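Protein ElaA (Escherichia coli, PDB 5Z6N) probably acts as an N-acetyltransferase of the GNAT superfamily, transferring an acetyl group from acetyl coenzyme A to an amine. Local coordinates at residues 67-77 with 103-114. Sequence-based numbering, arbitrary orientation.
Sequences KSDDDLEPVVI and CTHHWPDKPVYL
Val75 and Val112 sit side by side on neighbouring parallel strands, the two ends of a beta-alpha-beta crossover in which helix 91-106 links strand 75-82 to strand 112-117 within the GNAT fold. Such a unit has to bring its strands into register and cover one sheet face with the connecting helix, and this corner of ElaA illustrates both tasks. Register comes from backbone bonds: Val75 N donates to Pro111 O, Tyr113 N reaches Val75 O, and Ile77 N meets Tyr113 O at 2.9 Å with an N-H...O angle of 168°. On the face bearing Val75, Ile77, Val112 and Leu114, the sulfur of Cys103 comes down from the helix between two side chains, with SG 3.7 Å from Val75 CG1 and 3.9 Å from Ile77 CD1. Val75 turns CG1 anti to its own nitrogen (chi1 -166°), which carries that methyl to the helix side while CG2 faces Lys110 CB.

Just past the helix end, Trp107 offers one face of its indole to Lys67, while CB of His106 sits against the opposite face, toward its rim. CB of Lys67 lies 3.7 Å from Trp107 CZ2, and CG rests over CE2 and CZ2. CD of Lys67 then stands over the Trp107 five-membered ring as a CH-pi contact, 3.8 Å from its centroid. From there the chain climbs away from the indole face, CE and NZ of Lys67 both approaching Lys110 CE; the two ammonium groups, NZ of Lys67 and NZ of Lys110, lie 4.3 Å apart and would probably repel each other somewhat. With an alanine in place of Trp107, the aliphatic part of Lys67 would probably lose its flat support and be left freer to turn. Where the strand begins, Pro74 lies beside Tyr113, whose side chain is on the sheet face opposite to Val75, and the two point the same way, CG of Pro74 3.8 Å from CB of Tyr113.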
loop_
_atom_site.group_PDB
_atom_site.type_symbol
_atom_site.label_atom_id
_atom_site.label_comp_id
_atom_site.label_asym_id
_atom_site.label_seq_id
_atom_site.Cartn_x
_atom_site.Cartn_y
_atom_site.Cartn_z
ATOM N N LYS B 67 6.701 0.464 18.674
ATOM C CA LYS B 67 7.233 0.094 19.983
ATOM C C LYS B 67 8.193 -1.065 19.726
ATOM O O LYS B 67 7.792 -2.231 19.693
ATOM C CB LYS B 67 6.124 -0.275 20.968
ATOM C CG LYS B 67 6.644 -0.784 22.299
ATOM C CD LYS B 67 7.498 0.274 22.990
ATOM C CE LYS B 67 8.400 -0.349 24.042
ATOM N NZ LYS B 67 9.818 -0.443 23.583
ATOM N N SER B 68 9.444 -0.745 19.587
ATOM C CA SER B 68 10.408 -1.725 19.210
ATOM C C SER B 68 11.830 -1.317 19.556
ATOM O O SER B 68 12.044 -0.313 20.156
ATOM C CB SER B 68 10.309 -2.012 17.710
ATOM O OG SER B 68 10.649 -0.868 16.948
ATOM N N ASP B 69 12.817 -2.084 19.142
ATOM C CA ASP B 69 12.625 -3.396 18.567
ATOM C C ASP B 69 12.488 -4.152 19.826
ATOM O O ASP B 69 13.415 -4.774 20.254
ATOM C CB ASP B 69 13.862 -3.847 17.762
ATOM C CG ASP B 69 14.058 -3.075 16.437
ATOM O OD1 ASP B 69 13.128 -2.394 15.974
ATOM O OD2 ASP B 69 15.136 -3.177 15.843
ATOM N N ASP B 70 11.368 -4.015 20.493
ATOM C CA ASP B 70 11.175 -4.688 21.758
ATOM C C ASP B 70 12.451 -4.548 22.599
ATOM O O ASP B 70 12.752 -5.427 23.366
ATOM C CB ASP B 70 11.035 -6.196 21.546
ATOM C CG ASP B 70 9.655 -6.608 21.116
ATOM O OD1 ASP B 70 8.690 -5.956 21.518
ATOM O OD2 ASP B 70 9.535 -7.596 20.382
ATOM N N ASP B 71 13.158 -3.432 22.455
ATOM C CA ASP B 71 14.482 -3.150 23.029
ATOM C C ASP B 71 14.362 -1.815 23.854
ATOM O O ASP B 71 13.300 -1.244 23.990
ATOM C CB ASP B 71 15.466 -2.733 21.902
ATOM C CG ASP B 71 16.922 -2.602 22.363
ATOM O OD1 ASP B 71 17.140 -2.522 23.590
ATOM O OD2 ASP B 71 17.824 -2.552 21.487
ATOM N N LEU B 72 15.483 -1.303 24.351
ATOM C CA LEU B 72 15.463 -0.097 25.196
ATOM C C LEU B 72 14.989 1.212 24.528
ATOM O O LEU B 72 14.370 2.056 25.174
ATOM C CB LEU B 72 16.837 0.120 25.836
ATOM C CG LEU B 72 16.915 1.186 26.932
ATOM C CD1 LEU B 72 17.277 2.539 26.340
ATOM C CD2 LEU B 72 15.607 1.265 27.702
ATOM N N GLU B 73 15.294 1.369 23.243
ATOM C CA GLU B 73 15.076 2.597 22.488
ATOM C C GLU B 73 13.648 3.134 22.574
ATOM O O GLU B 73 12.726 2.379 22.914
ATOM C CB GLU B 73 15.297 2.321 20.998
ATOM C CG GLU B 73 16.461 1.419 20.680
ATOM C CD GLU B 73 16.014 0.006 20.402
ATOM O OE1 GLU B 73 14.788 -0.227 20.352
ATOM O OE2 GLU B 73 16.885 -0.864 20.200
ATOM N N PRO B 74 13.412 4.437 22.286
ATOM C CA PRO B 74 12.076 4.998 22.516
ATOM C C PRO B 74 10.889 4.628 21.639
ATOM O O PRO B 74 10.976 3.813 20.714
ATOM C CB PRO B 74 12.402 6.486 22.363
ATOM C CG PRO B 74 13.333 6.500 21.210
ATOM C CD PRO B 74 14.222 5.307 21.434
ATOM N N VAL B 75 9.755 5.252 21.959
ATOM C CA VAL B 75 8.571 5.194 21.115
ATOM C C VAL B 75 8.817 6.020 19.858
ATOM O O VAL B 75 9.294 7.159 19.930
ATOM C CB VAL B 75 7.351 5.716 21.886
ATOM C CG1 VAL B 75 6.090 5.359 21.166
ATOM C CG2 VAL B 75 7.338 5.176 23.307
ATOM N N VAL B 76 8.492 5.454 18.699
ATOM C CA VAL B 76 8.681 6.127 17.418
ATOM C C VAL B 76 7.320 6.537 16.878
ATOM O O VAL B 76 6.392 5.720 16.837
ATOM C CB VAL B 76 9.423 5.235 16.408
ATOM C CG1 VAL B 76 9.228 5.761 14.981
ATOM C CG2 VAL B 76 10.905 5.155 16.765
ATOM N N ILE B 77 7.203 7.800 16.473
ATOM C CA ILE B 77 6.045 8.300 15.743
ATOM C C ILE B 77 6.467 8.529 14.299
ATOM O O ILE B 77 7.570 9.022 14.038
ATOM C CB ILE B 77 5.489 9.596 16.364
ATOM C CG1 ILE B 77 4.975 9.344 17.778
ATOM C CG2 ILE B 77 4.377 10.178 15.505
ATOM C CD1 ILE B 77 4.402 10.582 18.427
ATOM N N CYS B 103 1.064 7.535 23.227
ATOM C CA CYS B 103 2.410 7.225 23.703
ATOM C C CYS B 103 2.508 7.407 25.211
ATOM O O CYS B 103 3.081 6.568 25.914
ATOM C CB CYS B 103 3.439 8.107 22.993
ATOM S SG CYS B 103 3.450 7.984 21.192
ATOM N N THR B 104 1.959 8.511 25.724
ATOM C CA THR B 104 1.947 8.757 27.163
ATOM C C THR B 104 1.273 7.612 27.908
ATOM O O THR B 104 1.859 7.010 28.815
ATOM C CB THR B 104 1.237 10.081 27.462
ATOM O OG1 THR B 104 2.085 11.175 27.094
ATOM C CG2 THR B 104 0.887 10.187 28.937
ATOM N N HIS B 105 0.035 7.295 27.526
ATOM C CA HIS B 105 -0.729 6.269 28.224
ATOM C C HIS B 105 -0.022 4.922 28.169
ATOM O O HIS B 105 0.324 4.343 29.206
ATOM C CB HIS B 105 -2.134 6.167 27.625
ATOM C CG HIS B 105 -3.079 5.331 28.432
ATOM N ND1 HIS B 105 -4.431 5.274 28.169
ATOM C CD2 HIS B 105 -2.870 4.517 29.494
ATOM C CE1 HIS B 105 -5.015 4.464 29.033
ATOM N NE2 HIS B 105 -4.088 3.990 29.847
ATOM N N HIS B 106 0.213 4.408 26.959
ATOM C CA HIS B 106 0.685 3.034 26.821
ATOM C C HIS B 106 2.078 2.855 27.415
ATOM O O HIS B 106 2.319 1.912 28.176
ATOM C CB HIS B 106 0.655 2.607 25.354
ATOM C CG HIS B 106 -0.633 1.963 24.944
ATOM N ND1 HIS B 106 -1.800 2.675 24.763
ATOM C CD2 HIS B 106 -0.942 0.667 24.705
ATOM C CE1 HIS B 106 -2.769 1.846 24.417
ATOM N NE2 HIS B 106 -2.274 0.621 24.377
ATOM N N TRP B 107 3.007 3.755 27.091
ATOM C CA TRP B 107 4.386 3.660 27.566
ATOM C C TRP B 107 4.824 4.967 28.216
ATOM O O TRP B 107 5.626 5.717 27.648
ATOM C CB TRP B 107 5.325 3.281 26.425
ATOM C CG TRP B 107 4.853 2.073 25.722
ATOM C CD1 TRP B 107 4.986 0.777 26.130
ATOM C CD2 TRP B 107 4.130 2.040 24.493
ATOM N NE1 TRP B 107 4.397 -0.066 25.214
ATOM C CE2 TRP B 107 3.866 0.685 24.203
ATOM C CE3 TRP B 107 3.687 3.022 23.609
ATOM C CZ2 TRP B 107 3.176 0.295 23.057
ATOM C CZ3 TRP B 107 3.002 2.629 22.472
ATOM C CH2 TRP B 107 2.754 1.277 22.206
ATOM N N PRO B 108 4.325 5.260 29.419
ATOM C CA PRO B 108 4.931 6.334 30.209
ATOM C C PRO B 108 6.344 5.929 30.590
ATOM O O PRO B 108 6.706 4.750 30.556
ATOM C CB PRO B 108 4.019 6.435 31.439
ATOM C CG PRO B 108 3.467 5.060 31.594
ATOM C CD PRO B 108 3.332 4.498 30.197
ATOM N N ASP B 109 7.155 6.927 30.946
ATOM C CA ASP B 109 8.566 6.709 31.279
ATOM C C ASP B 109 9.329 6.141 30.082
ATOM O O ASP B 109 10.209 5.288 30.225
ATOM C CB ASP B 109 8.719 5.807 32.506
ATOM C CG ASP B 109 7.724 6.144 33.598
ATOM O OD1 ASP B 109 7.307 7.320 33.679
ATOM O OD2 ASP B 109 7.351 5.236 34.371
ATOM N N LYS B 110 8.971 6.613 28.885
ATOM C CA LYS B 110 9.708 6.348 27.659
ATOM C C LYS B 110 9.546 7.600 26.796
ATOM O O LYS B 110 8.418 8.086 26.612
ATOM C CB LYS B 110 9.224 5.115 26.896
ATOM C CG LYS B 110 9.953 3.823 27.237
ATOM C CD LYS B 110 9.803 2.794 26.123
ATOM C CE LYS B 110 10.704 1.580 26.342
ATOM N NZ LYS B 110 10.384 0.874 27.617
ATOM N N PRO B 111 10.644 8.137 26.269
ATOM C CA PRO B 111 10.540 9.288 25.364
ATOM C C PRO B 111 10.014 8.868 24.002
ATOM O O PRO B 111 9.835 7.688 23.699
ATOM C CB PRO B 111 11.984 9.809 25.288
ATOM C CG PRO B 111 12.825 8.864 26.147
ATOM C CD PRO B 111 12.021 7.645 26.393
ATOM N N VAL B 112 9.734 9.868 23.171
ATOM C CA VAL B 112 9.122 9.665 21.865
ATOM C C VAL B 112 10.058 10.220 20.805
ATOM O O VAL B 112 10.391 11.410 20.832
ATOM C CB VAL B 112 7.743 10.336 21.771
ATOM C CG1 VAL B 112 7.379 10.585 20.319
ATOM C CG2 VAL B 112 6.697 9.476 22.449
ATOM N N TYR B 113 10.474 9.389 19.873
ATOM C CA TYR B 113 11.267 9.847 18.766
ATOM C C TYR B 113 10.377 10.076 17.555
ATOM O O TYR B 113 9.384 9.431 17.422
ATOM C CB TYR B 113 12.358 8.836 18.422
ATOM C CG TYR B 113 13.230 9.266 17.279
ATOM C CD1 TYR B 113 14.297 10.080 17.492
ATOM C CD2 TYR B 113 12.945 8.896 15.985
ATOM C CE1 TYR B 113 15.072 10.504 16.459
ATOM C CE2 TYR B 113 13.709 9.330 14.948
ATOM C CZ TYR B 113 14.776 10.118 15.196
ATOM O OH TYR B 113 15.551 10.557 14.195
ATOM N N LEU B 114 10.774 10.969 16.669
ATOM C CA LEU B 114 10.028 11.214 15.486
ATOM C C LEU B 114 10.879 11.725 14.343
ATOM O O LEU B 114 11.622 12.667 14.461
ATOM C CB LEU B 114 8.892 12.174 15.806
ATOM C CG LEU B 114 7.982 12.825 14.769
ATOM C CD1 LEU B 114 6.730 13.284 15.463
ATOM C CD2 LEU B 114 8.660 13.992 14.086
#